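Local coordinates for BF1531-like N-terminal domain-containing protein (Bacteroides fragilis, PDB 3SLR) that is of unknown function but binds magnesium and may hydrolyse ester bonds, joining an FkbH-type N-terminal domain to a phosphatase-like domain, at residues Gln34-Ala39 with Ile196-Asp201; Gln64-Thr69 with Val112-Glu117; Pro21-Ala26 with Asp212-Ile217. All coordinates share one frame; numbering follows the deposited sequence.

Contact 1: residues Gln34-Ala39 with Ile196-Asp201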
loop_
_atom_site.group_PDB
_atom_site.type_symbol
_atom_site.label_atom_id
_atom_site.label_comp_id
_atom_site.label_asym_id
_atom_site.label_seq_id
_atom_site.Cartn_x
_atom_site.Cartn_y
_atom_site.Cartn_z
ATOM N N GLN A 34 11.609 -4.197 17.903
ATOM C CA GLN A 34 11.404 -5.636 18.113
ATOM C C GLN A 34 10.039 -6.148 17.649
ATOM O O GLN A 34 9.961 -7.212 17.045
ATOM C CB GLN A 34 11.672 -6.049 19.564
ATOM C CG GLN A 34 13.083 -5.756 20.044
ATOM C CD GLN A 34 13.238 -4.355 20.626
ATOM O OE1 GLN A 34 12.327 -3.524 20.545
ATOM N NE2 GLN A 34 14.395 -4.095 21.238
ATOM N N LEU A 35 8.969 -5.400 17.919
ATOM C CA LEU A 35 7.652 -5.832 17.476
ATOM C C LEU A 35 7.503 -5.676 15.970
ATOM O O LEU A 35 6.885 -6.508 15.304
ATOM C CB LEU A 35 6.550 -5.067 18.205
ATOM C CG LEU A 35 6.503 -5.280 19.715
ATOM C CD1 LEU A 35 5.226 -4.670 20.282
ATOM C CD2 LEU A 35 6.588 -6.753 20.046
ATOM N N LEU A 36 8.070 -4.604 15.426
ATOM C CA LEU A 36 8.023 -4.388 13.983
ATOM C C LEU A 36 8.763 -5.513 13.255
ATOM O O LEU A 36 8.321 -5.988 12.208
ATOM C CB LEU A 36 8.617 -3.026 13.615
ATOM C CG LEU A 36 8.648 -2.625 12.134
ATOM C CD1 LEU A 36 7.255 -2.630 11.524
ATOM C CD2 LEU A 36 9.312 -1.263 11.968
ATOM N N ALA A 37 9.878 -5.954 13.826
ATOM C CA ALA A 37 10.615 -7.095 13.266
ATOM C C ALA A 37 9.752 -8.351 13.209
ATOM O O ALA A 37 9.680 -9.028 12.173
ATOM C CB ALA A 37 11.883 -7.358 14.064
ATOM N N THR A 38 9.097 -8.663 14.323
ATOM C CA THR A 38 8.205 -9.811 14.381
ATOM C C THR A 38 7.094 -9.689 13.344
ATOM O O THR A 38 6.810 -10.631 12.601
ATOM C CB THR A 38 7.595 -9.961 15.778
ATOM O OG1 THR A 38 8.634 -10.260 16.715
ATOM C CG2 THR A 38 6.581 -11.089 15.795
ATOM N N ALA A 39 6.475 -8.514 13.284
ATOM C CA ALA A 39 5.393 -8.271 12.336
ATOM C C ALA A 39 5.839 -8.444 10.892
ATOM O O ALA A 39 5.163 -9.092 10.103
ATOM C CB ALA A 39 4.802 -6.882 12.549
ATOM N N ILE A 196 8.576 2.158 21.731
ATOM C CA ILE A 196 7.863 1.699 20.540
ATOM C C ILE A 196 6.981 2.831 20.016
ATOM O O ILE A 196 6.148 3.356 20.749
ATOM C CB ILE A 196 7.001 0.461 20.834
ATOM C CG1 ILE A 196 7.875 -0.680 21.361
ATOM C CG2 ILE A 196 6.239 0.017 19.577
ATOM C CD1 ILE A 196 7.094 -1.932 21.719
ATOM N N ILE A 197 7.170 3.196 18.748
ATOM C CA ILE A 197 6.566 4.408 18.193
ATOM C C ILE A 197 5.291 4.127 17.413
ATOM O O ILE A 197 4.518 5.041 17.132
ATOM C CB ILE A 197 7.572 5.188 17.295
ATOM C CG1 ILE A 197 7.163 6.663 17.178
ATOM C CG2 ILE A 197 7.723 4.537 15.933
ATOM C CD1 ILE A 197 7.692 7.501 18.317
ATOM N N LEU A 198 5.067 2.866 17.061
ATOM C CA LEU A 198 3.837 2.488 16.365
ATOM C C LEU A 198 2.872 1.789 17.317
ATOM O O LEU A 198 3.282 0.968 18.131
ATOM C CB LEU A 198 4.145 1.558 15.187
ATOM C CG LEU A 198 4.946 2.167 14.030
ATOM C CD1 LEU A 198 5.437 1.074 13.079
ATOM C CD2 LEU A 198 4.113 3.191 13.287
ATOM N N SER A 199 1.586 2.107 17.207
ATOM C CA SER A 199 0.580 1.458 18.043
ATOM C C SER A 199 0.377 -0.000 17.625
ATOM O O SER A 199 0.736 -0.406 16.518
ATOM C CB SER A 199 -0.749 2.209 17.967
ATOM O OG SER A 199 -1.309 2.056 16.673
ATOM N N LEU A 200 -0.218 -0.783 18.516
ATOM C CA LEU A 200 -0.445 -2.201 18.264
ATOM C C LEU A 200 -1.244 -2.418 16.990
ATOM O O LEU A 200 -0.993 -3.369 16.237
ATOM C CB LEU A 200 -1.169 -2.844 19.450
ATOM C CG LEU A 200 -1.491 -4.337 19.331
ATOM C CD1 LEU A 200 -0.236 -5.138 19.043
ATOM C CD2 LEU A 200 -2.169 -4.842 20.603
ATOM N N ASP A 201 -2.206 -1.535 16.741
ATOM C CA ASP A 201 -3.074 -1.695 15.585
ATOM C C ASP A 201 -2.446 -1.141 14.313
ATOM O O ASP A 201 -2.851 -1.498 13.207
ATOM C CB ASP A 201 -4.441 -1.080 15.857
ATOM C CG ASP A 201 -5.210 -1.846 16.912
ATOM O OD1 ASP A 201 -5.269 -3.093 16.816
ATOM O OD2 ASP A 201 -5.736 -1.209 17.845
#
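Leu35 and Ile196 meet methyl to methyl where helix 34-46, which follows strand 22-29 in an α/β domain of a family grouped with the SGNH hydrolases, faces the irregular connection between helices 188-194 and 203-217. The example illustrates how such a loop can be fitted to a helix by a few apolar branches. Two apolar contacts carry the join. In the tighter one, the side chains cross at about a right angle, and Ile196 CD1 rests against Leu35 CD1 at 3.6 Å. Ile196 reaches that far because its CG1 arm stands beside the backbone N (chi1 -59°) and then runs straight out to CD1 (chi2 178°). Deeper in, Leu36 and Leu198 form a looser pair, with Leu36 CD1 and Leu198 CD1 4.4 Å apart. Leu203 of helix 203-217 touches both Leu35 and Leu36, while Ile206 of that helix meets Leu198, so a small apolar cluster continues past the loop.

Polar contacts shape each segment separately. Within the helix, Ala39 N donates to Leu35 O at 2.9 Å. In the loop, Thr194 OG1 bonds Ile196 N, and Ser199 OG bonds both Phe184 O and Ala202 N, fixing the course of the chain as it enters helix 203-217. At the methyl crossing, Ile196 CD1 also touches the branch point of its partner, lying 3.9 Å from Leu35 CG.

Contact 2: residues Gln64-Thr69 with Val112-Glu117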
loop_
_atom_site.group_PDB
_atom_site.type_symbol
_atom_site.label_atom_id
_atom_site.label_comp_id
_atom_site.label_asym_id
_atom_site.label_seq_id
_atom_site.Cartn_x
_atom_site.Cartn_y
_atom_site.Cartn_z
ATOM N N GLN A 64 25.823 1.522 11.963
ATOM C CA GLN A 64 25.957 0.289 11.191
ATOM C C GLN A 64 26.255 0.543 9.719
ATOM O O GLN A 64 27.054 -0.163 9.108
ATOM C CB GLN A 64 24.690 -0.556 11.326
ATOM C CG GLN A 64 24.531 -1.205 12.694
ATOM C CD GLN A 64 25.553 -2.307 12.927
ATOM O OE1 GLN A 64 25.662 -3.246 12.140
ATOM N NE2 GLN A 64 26.303 -2.199 14.016
ATOM N N ILE A 65 25.598 1.549 9.148
ATOM C CA ILE A 65 25.772 1.852 7.733
ATOM C C ILE A 65 27.147 2.473 7.448
ATOM O O ILE A 65 27.735 2.237 6.390
ATOM C CB ILE A 65 24.629 2.772 7.206
ATOM C CG1 ILE A 65 23.270 2.071 7.335
ATOM C CG2 ILE A 65 24.868 3.174 5.754
ATOM C CD1 ILE A 65 23.160 0.766 6.567
HETATM N N MSE A 66 27.648 3.256 8.400
HETATM C CA MSE A 66 28.906 3.988 8.245
HETATM C C MSE A 66 30.133 3.100 8.447
HETATM O O MSE A 66 31.226 3.419 7.974
HETATM C CB MSE A 66 28.977 5.155 9.238
HETATM C CG MSE A 66 27.854 6.178 9.121
HETATM SE SE MSE A 66 27.835 7.144 7.427
HETATM C CE MSE A 66 29.511 8.138 7.615
ATOM N N ASP A 67 29.949 1.990 9.154
ATOM C CA ASP A 67 31.062 1.097 9.488
ATOM C C ASP A 67 31.066 -0.141 8.601
ATOM O O ASP A 67 30.252 -1.039 8.792
ATOM C CB ASP A 67 30.980 0.690 10.958
ATOM C CG ASP A 67 32.053 -0.306 11.355
ATOM O OD1 ASP A 67 32.989 -0.535 10.559
ATOM O OD2 ASP A 67 31.958 -0.858 12.473
ATOM N N PRO A 68 31.997 -0.194 7.635
ATOM C CA PRO A 68 32.081 -1.273 6.640
ATOM C C PRO A 68 32.327 -2.650 7.260
ATOM O O PRO A 68 32.054 -3.662 6.614
ATOM C CB PRO A 68 33.280 -0.861 5.775
ATOM C CG PRO A 68 33.465 0.600 6.025
ATOM C CD PRO A 68 33.056 0.811 7.447
ATOM N N THR A 69 32.827 -2.685 8.492
ATOM C CA THR A 69 33.086 -3.950 9.178
ATOM C C THR A 69 31.905 -4.372 10.056
ATOM O O THR A 69 31.941 -5.425 10.696
ATOM C CB THR A 69 34.355 -3.863 10.063
ATOM O OG1 THR A 69 34.070 -3.108 11.247
ATOM C CG2 THR A 69 35.501 -3.199 9.307
ATOM N N VAL A 112 20.924 9.524 3.317
ATOM C CA VAL A 112 20.172 8.622 2.451
ATOM C C VAL A 112 20.928 8.329 1.147
ATOM O O VAL A 112 21.019 7.172 0.720
ATOM C CB VAL A 112 18.758 9.155 2.177
ATOM C CG1 VAL A 112 18.039 8.273 1.155
ATOM C CG2 VAL A 112 17.971 9.217 3.477
ATOM N N ARG A 113 21.486 9.363 0.521
ATOM C CA ARG A 113 22.274 9.145 -0.695
ATOM C C ARG A 113 23.500 8.277 -0.431
ATOM O O ARG A 113 23.859 7.422 -1.247
ATOM C CB ARG A 113 22.695 10.476 -1.324
ATOM C CG ARG A 113 21.516 11.286 -1.855
ATOM C CD ARG A 113 21.959 12.348 -2.856
ATOM N NE ARG A 113 22.291 11.748 -4.150
ATOM C CZ ARG A 113 22.316 12.420 -5.300
ATOM N NH1 ARG A 113 22.031 13.719 -5.312
ATOM N NH2 ARG A 113 22.624 11.798 -6.435
ATOM N N LEU A 114 24.141 8.494 0.709
ATOM C CA LEU A 114 25.312 7.699 1.076
ATOM C C LEU A 114 24.916 6.223 1.157
ATOM O O LEU A 114 25.595 5.354 0.620
ATOM C CB LEU A 114 25.881 8.188 2.411
ATOM C CG LEU A 114 27.181 7.611 2.990
ATOM C CD1 LEU A 114 26.987 6.198 3.523
ATOM C CD2 LEU A 114 28.317 7.667 1.970
ATOM N N LEU A 115 23.808 5.962 1.838
ATOM C CA LEU A 115 23.230 4.628 1.933
ATOM C C LEU A 115 22.975 4.039 0.539
ATOM O O LEU A 115 23.335 2.894 0.260
ATOM C CB LEU A 115 21.924 4.715 2.729
ATOM C CG LEU A 115 20.957 3.532 2.735
ATOM C CD1 LEU A 115 21.575 2.336 3.427
ATOM C CD2 LEU A 115 19.669 3.948 3.420
ATOM N N CYS A 116 22.362 4.825 -0.341
ATOM C CA CYS A 116 22.100 4.360 -1.707
ATOM C C CYS A 116 23.376 4.018 -2.473
ATOM O O CYS A 116 23.403 3.052 -3.241
ATOM C CB CYS A 116 21.295 5.400 -2.489
ATOM S SG CYS A 116 19.583 5.557 -1.947
ATOM N N GLU A 117 24.424 4.818 -2.269
ATOM C CA GLU A 117 25.672 4.677 -3.023
ATOM C C GLU A 117 26.425 3.401 -2.652
ATOM O O GLU A 117 27.250 2.910 -3.425
ATOM C CB GLU A 117 26.580 5.899 -2.814
ATOM C CG GLU A 117 26.074 7.206 -3.415
ATOM C CD GLU A 117 26.317 7.327 -4.919
ATOM O OE1 GLU A 117 27.205 6.627 -5.451
ATOM O OE2 GLU A 117 25.614 8.130 -5.570
#
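Ile65 and Leu115 interlock where the last turn of helix 61-66 lies against helix 104-118, which leads into strand 122-126 of the five-stranded parallel sheet of this α/β domain. The bump is Leu115 CD1, and the hollow is the notch between two methyls of Ile65: Leu115 CD1 lies 3.9 Å from Ile65 CD1 and 4.1 Å from Ile65 CG2. That notch exists because both torsions of the isoleucine are near -60° (chi1 -62°, chi2 -60°), which folds CD1 to the same side as the contact. Ile65 CG2 also projects toward the neighbouring leucine, 4.3 Å from Leu114 CD1. Beside this pair, Met66, present as selenomethionine, bends at chi2 and chi3 and brings its SE to 4.1 Å from Leu114 CD1, the two chains passing at a slant. Ile65 thus meets both leucines, while Met66 meets Leu114.

Leu115 also touches Val123 of strand 122-126, which ties the inner end of the pair to the central sheet, and Tyr72 of helix 71-75 packs on Ile65. Past the helix Asp67 makes an Asx turn: its OD1 takes Thr69 N (3.0 Å) from well above the carboxylate plane and Thr69 OG1 on the syn side, both from one face. Ile65 and Leu115 are buried, whereas Met66 borders solvent. With carbon and selenium as the touching atoms, the hold rests on shape and dispersion, not on directed bonds.

Contact 3: residues Pro21-Ala26 with Asp212-Ile217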
loop_
_atom_site.group_PDB
_atom_site.type_symbol
_atom_site.label_atom_id
_atom_site.label_comp_id
_atom_site.label_asym_id
_atom_site.label_seq_id
_atom_site.Cartn_x
_atom_site.Cartn_y
_atom_site.Cartn_z
ATOM N N PRO A 21 10.777 -19.906 -0.182
ATOM C CA PRO A 21 12.001 -19.232 -0.628
ATOM C C PRO A 21 12.512 -18.280 0.451
ATOM O O PRO A 21 11.718 -17.533 1.033
ATOM C CB PRO A 21 11.535 -18.396 -1.825
ATOM C CG PRO A 21 10.192 -18.927 -2.188
ATOM C CD PRO A 21 9.597 -19.448 -0.932
ATOM N N LYS A 22 13.819 -18.284 0.682
ATOM C CA LYS A 22 14.414 -17.496 1.759
ATOM C C LYS A 22 14.826 -16.089 1.310
ATOM O O LYS A 22 15.361 -15.910 0.218
ATOM C CB LYS A 22 15.629 -18.245 2.322
ATOM C CG LYS A 22 15.868 -18.027 3.811
ATOM C CD LYS A 22 17.077 -17.127 4.088
ATOM C CE LYS A 22 18.392 -17.780 3.676
ATOM N NZ LYS A 22 19.059 -17.047 2.548
ATOM N N LEU A 23 14.577 -15.090 2.157
ATOM C CA LEU A 23 15.040 -13.727 1.897
ATOM C C LEU A 23 15.695 -13.191 3.157
ATOM O O LEU A 23 15.174 -13.378 4.255
ATOM C CB LEU A 23 13.876 -12.808 1.503
ATOM C CG LEU A 23 13.186 -13.051 0.165
ATOM C CD1 LEU A 23 11.967 -12.144 0.032
ATOM C CD2 LEU A 23 14.177 -12.781 -0.951
ATOM N N LYS A 24 16.841 -12.538 3.003
ATOM C CA LYS A 24 17.522 -11.941 4.145
ATOM C C LYS A 24 17.140 -10.471 4.231
ATOM O O LYS A 24 17.423 -9.703 3.313
ATOM C CB LYS A 24 19.036 -12.109 4.019
ATOM C CG LYS A 24 19.486 -13.556 4.193
ATOM C CD LYS A 24 20.795 -13.838 3.471
ATOM C CE LYS A 24 21.944 -13.119 4.105
ATOM N NZ LYS A 24 23.209 -13.349 3.345
ATOM N N VAL A 25 16.497 -10.100 5.335
ATOM C CA VAL A 25 16.000 -8.741 5.543
ATOM C C VAL A 25 16.669 -8.113 6.765
ATOM O O VAL A 25 16.585 -8.648 7.876
ATOM C CB VAL A 25 14.478 -8.747 5.756
ATOM C CG1 VAL A 25 13.959 -7.321 6.035
ATOM C CG2 VAL A 25 13.774 -9.351 4.546
ATOM N N ALA A 26 17.355 -6.994 6.555
ATOM C CA ALA A 26 17.898 -6.217 7.674
ATOM C C ALA A 26 16.920 -5.093 8.043
ATOM O O ALA A 26 16.342 -4.445 7.172
ATOM C CB ALA A 26 19.250 -5.630 7.308
ATOM N N ASP A 212 4.338 -5.779 0.917
ATOM C CA ASP A 212 3.790 -5.530 -0.419
ATOM C C ASP A 212 4.931 -5.149 -1.357
ATOM O O ASP A 212 4.948 -5.542 -2.527
ATOM C CB ASP A 212 2.772 -4.368 -0.437
ATOM C CG ASP A 212 1.462 -4.687 0.279
ATOM O OD1 ASP A 212 1.114 -5.876 0.455
ATOM O OD2 ASP A 212 0.766 -3.716 0.664
ATOM N N ILE A 213 5.873 -4.357 -0.845
ATOM C CA ILE A 213 6.974 -3.866 -1.672
ATOM C C ILE A 213 7.932 -5.012 -2.000
ATOM O O ILE A 213 8.291 -5.217 -3.151
ATOM C CB ILE A 213 7.744 -2.716 -0.988
ATOM C CG1 ILE A 213 6.848 -1.467 -0.910
ATOM C CG2 ILE A 213 9.020 -2.394 -1.762
ATOM C CD1 ILE A 213 7.375 -0.368 0.060
ATOM N N ILE A 214 8.345 -5.745 -0.976
ATOM C CA ILE A 214 9.214 -6.898 -1.181
ATOM C C ILE A 214 8.612 -7.877 -2.190
ATOM O O ILE A 214 9.286 -8.286 -3.135
ATOM C CB ILE A 214 9.520 -7.585 0.152
ATOM C CG1 ILE A 214 10.358 -6.646 1.015
ATOM C CG2 ILE A 214 10.228 -8.923 -0.082
ATOM C CD1 ILE A 214 10.801 -7.230 2.329
ATOM N N ALA A 215 7.342 -8.231 -2.008
ATOM C CA ALA A 215 6.674 -9.141 -2.933
ATOM C C ALA A 215 6.695 -8.621 -4.373
ATOM O O ALA A 215 6.977 -9.383 -5.305
ATOM C CB ALA A 215 5.243 -9.431 -2.477
ATOM N N ALA A 216 6.390 -7.336 -4.556
ATOM C CA ALA A 216 6.373 -6.744 -5.890
ATOM C C ALA A 216 7.743 -6.841 -6.544
ATOM O O ALA A 216 7.857 -7.202 -7.712
ATOM C CB ALA A 216 5.912 -5.275 -5.835
ATOM N N ILE A 217 8.783 -6.505 -5.791
ATOM C CA ILE A 217 10.151 -6.631 -6.299
ATOM C C ILE A 217 10.486 -8.079 -6.681
ATOM O O ILE A 217 11.158 -8.325 -7.687
ATOM C CB ILE A 217 11.181 -6.058 -5.298
ATOM C CG1 ILE A 217 10.988 -4.543 -5.173
ATOM C CG2 ILE A 217 12.589 -6.344 -5.758
ATOM C CD1 ILE A 217 11.651 -3.914 -3.956
#
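Ile214 sets two of its carbon branches against two residues of strand 22-29, and these two touches make up the first shell. Its CG2 lies 3.7 Å from Leu23 CD1, and its CD1 lies 4.3 Å from Val25 CG2. Leu23 and Ile214 run past one another in opposite directions, so that they overlap alongside rather than meet end on. The isoleucine torsions account for the division of labour: with chi1 at -66° CG2 is thrown anti to the backbone N, while CG1 turns beside that N and extends through chi2 of -177° to carry CD1 toward Val25. Leu23 and Val25, being two apart on a strand, point to one face of the sheet, and a single helix residue bridges them.

That sheet is the five-stranded parallel sheet of the FkbH N-terminal α/β domain, in the order 2-1-3-4-5, and strand 22-29 lies inside it between strands 50-55 and 79-83. Helix 203-217 packs on one of its faces, which is the general arrangement of doubly wound α/β folds.

In the second shell, Tyr79 of strand 79-83 and Ile124 of strand 122-126 also touch Ile214, so the helix residue is seated over several strands at once. Further out, backbone bonds to both neighbouring strands hold strand 22-29 in place: Leu23 pairs with Asn50 and Glu52, and Lys24 with Asp78 and Tyr79. On the helix, Ala216 N bonds Asp212 O at 3.1 Å, and the carboxylate of Asp212 is shared, OD1 in a salt bridge with Arg47 NH1, OD2 in a hydrogen bond with Asn371 ND2.

The three contacts nest along the chain: contact 3 closes the widest loop, contact 1 lies inside it and contact 2 inside that. All fall in the N-terminal FkbH domain, away from the magnesium site of the phosphatase-like part. Centres are 18 Å apart for contacts 1 and 3, 20 Å for contacts 2 and 3 and 25 Å for contacts 1 and 2, and none touches another. Strand 22-29 of contact 3 runs on to helix 34-46 of contact 1, and the loop 196-201 leads into helix 203-217 of contact 3. The first strand of the five-stranded sheet and the last helix before the second sheet are thereby brought together, while contact 2 joins two helices from between them.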